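Local coordinates for protein autotransporter adhesin/invasin TibA (Escherichia coli, PDB 4Q1Q) that mediates adhesion to and invasion of human intestinal epithelial cells, drives bacterial aggregation through contacts between its own copies, and enhances biofilm formation, at residues 75-80 / 94-99. Numbering follows the deposited sequence.
Sequences STINSG and TTVNNG. With 289 (D-glycero-alpha-D-manno-heptopyranose), chain V; 289 (D-glycero-alpha-D-manno-heptopyranose), chain B.
Thr76 pairs with Thr95 and Ile77 with Val96 as two parallel beta bridges between successive coils, which correspond to approximate 19-residue repeats. Three backbone bonds hold them: Thr95 N to Ser75 O, Ile77 N to Thr95 O at 2.6 Å, and Asn97 N to Ile77 O. Past the strands, Gly80 N adds a bond to Gly99 O.

Ile77 lies on the buried face with Val96. Its CB sits near Thr95 O. CG1, beside the backbone N (chi1 -38°), passes the same oxygen and comes 3.9 Å from Thr94 CG2. The chain then runs extended, and CD1 reaches Thr94 CG2 at 3.6 Å and Val96 CG2 at 4.0 Å. Gln83 and Gln102, on strands 82-85 and 101-104 of another face of the helix, also touch it.

The side chains of Asn78 and Asn97 run alongside each other, their amide planes 15° apart. Asn97 ND2 gives a hydrogen bond to Asn78 OD1 at 2.9 Å. The donor stands above the carbonyl plane of Asn78, and the bond is bent, 141° at the hydrogen. The amide row continues both ways: Asn97 OD1 accepts from Asn116, and Asn78 ND2 reaches Asn59 through a weak bond.

Ser79 OG is covalently bonded to C1 of one heptose, an O-glycosidic link. Asn98 lies between this sugar and a second heptose. Its OD1 accepts from O4 of the second sugar at 2.6 Å, while ND2 makes a weak bond to O3 of the Ser79-linked sugar.

Inside, Ile77 and Val96 mix with hydroxyls and glutamines; the asparagine row belongs to this protein's repeats. Stacked parallel coils are characteristic of the right-handed beta-helix of autotransporter passenger domains, here glycosylated on its surface.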
# COMPACT_ATOMS: atom_id res chain seq x y z
N SER A 75 5.42 14.01 10.63
CA SER A 75 4.30 13.79 11.54
C SER A 75 4.43 12.37 12.06
O SER A 75 4.84 11.48 11.32
CB SER A 75 2.94 13.92 10.87
OG SER A 75 2.51 15.25 10.64
N THR A 76 4.08 12.16 13.32
CA THR A 76 4.07 10.80 13.85
C THR A 76 2.70 10.52 14.51
O THR A 76 2.27 11.21 15.43
CB THR A 76 5.29 10.55 14.78
OG1 THR A 76 5.26 9.22 15.30
CG2 THR A 76 5.30 11.50 15.96
N ILE A 77 2.01 9.48 14.04
CA ILE A 77 0.60 9.28 14.42
C ILE A 77 0.49 8.12 15.40
O ILE A 77 1.00 7.02 15.14
CB ILE A 77 -0.29 8.99 13.19
CG1 ILE A 77 0.18 9.84 12.01
CG2 ILE A 77 -1.77 9.21 13.50
CD1 ILE A 77 -0.56 9.53 10.72
N ASN A 78 -0.17 8.35 16.53
CA ASN A 78 -0.35 7.31 17.54
C ASN A 78 -1.80 6.92 17.80
O ASN A 78 -2.72 7.65 17.42
CB ASN A 78 0.32 7.74 18.85
CG ASN A 78 1.83 7.76 18.74
OD1 ASN A 78 2.46 6.73 18.54
ND2 ASN A 78 2.42 8.95 18.87
N SER A 79 -1.95 5.77 18.46
CA SER A 79 -3.21 5.19 18.94
C SER A 79 -4.33 6.22 18.96
O SER A 79 -4.30 7.15 19.75
CB SER A 79 -3.00 4.55 20.33
OG SER A 79 -4.13 4.03 21.04
N GLY A 80 -5.26 6.11 18.02
CA GLY A 80 -6.46 6.93 18.01
C GLY A 80 -6.30 8.30 17.40
O GLY A 80 -7.25 9.07 17.36
N THR A 94 5.85 10.50 7.05
CA THR A 94 4.94 10.28 8.17
C THR A 94 5.20 8.91 8.79
O THR A 94 5.56 7.98 8.07
CB THR A 94 3.47 10.32 7.71
OG1 THR A 94 3.21 11.52 6.97
CG2 THR A 94 2.51 10.21 8.91
N THR A 95 5.04 8.80 10.11
CA THR A 95 5.17 7.54 10.85
C THR A 95 3.85 7.20 11.56
O THR A 95 3.32 8.00 12.34
CB THR A 95 6.26 7.55 11.95
OG1 THR A 95 7.54 7.93 11.42
CG2 THR A 95 6.42 6.16 12.55
N VAL A 96 3.32 6.01 11.32
CA VAL A 96 1.99 5.67 11.80
C VAL A 96 2.17 4.50 12.75
O VAL A 96 2.67 3.45 12.36
CB VAL A 96 1.03 5.26 10.66
CG1 VAL A 96 -0.42 5.25 11.13
CG2 VAL A 96 1.16 6.18 9.46
N ASN A 97 1.79 4.69 14.01
CA ASN A 97 1.96 3.60 14.98
C ASN A 97 0.62 2.96 15.30
O ASN A 97 -0.42 3.40 14.81
CB ASN A 97 2.63 4.09 16.27
CG ASN A 97 4.01 4.68 16.04
OD1 ASN A 97 4.91 4.01 15.53
ND2 ASN A 97 4.17 5.95 16.39
N ASN A 98 0.69 1.94 16.15
CA ASN A 98 -0.48 1.25 16.67
C ASN A 98 -1.68 2.16 16.87
O ASN A 98 -1.63 3.13 17.62
CB ASN A 98 -0.14 0.57 17.99
CG ASN A 98 -1.22 -0.40 18.43
OD1 ASN A 98 -1.70 -1.21 17.63
ND2 ASN A 98 -1.60 -0.32 19.70
N GLY A 99 -2.74 1.86 16.12
CA GLY A 99 -3.99 2.60 16.23
C GLY A 99 -4.00 3.96 15.56
O GLY A 99 -5.01 4.67 15.60
O7 289 V . -9.86 1.30 22.03
C7 289 V . -8.43 1.43 22.09
C6 289 V . -7.98 2.52 21.14
O6 289 V . -8.40 3.80 21.64
C5 289 V . -6.46 2.52 20.98
O5 289 V . -5.86 3.05 22.16
C1 289 V . -4.44 3.18 22.03
C2 289 V . -3.82 1.80 21.84
O2 289 V . -4.04 1.01 23.02
C3 289 V . -4.43 1.09 20.64
O3 289 V . -3.97 -0.26 20.59
C4 289 V . -5.95 1.11 20.73
O4 289 V . -6.50 0.61 19.51
O7 289 B . 3.21 -1.51 20.10
C7 289 B . 2.82 -2.08 18.85
C6 289 B . 1.77 -3.16 19.10
O6 289 B . 0.61 -2.56 19.68
C5 289 B . 1.35 -3.84 17.80
O5 289 B . 2.37 -4.75 17.39
C1 289 B . 2.08 -5.25 16.08
C2 289 B . 0.93 -6.23 16.31
O2 289 B . 1.26 -7.18 17.33
C3 289 B . -0.29 -5.40 16.70
O3 289 B . -1.43 -6.22 16.94
C4 289 B . 0.02 -4.58 17.95
O4 289 B . -1.06 -3.66 18.12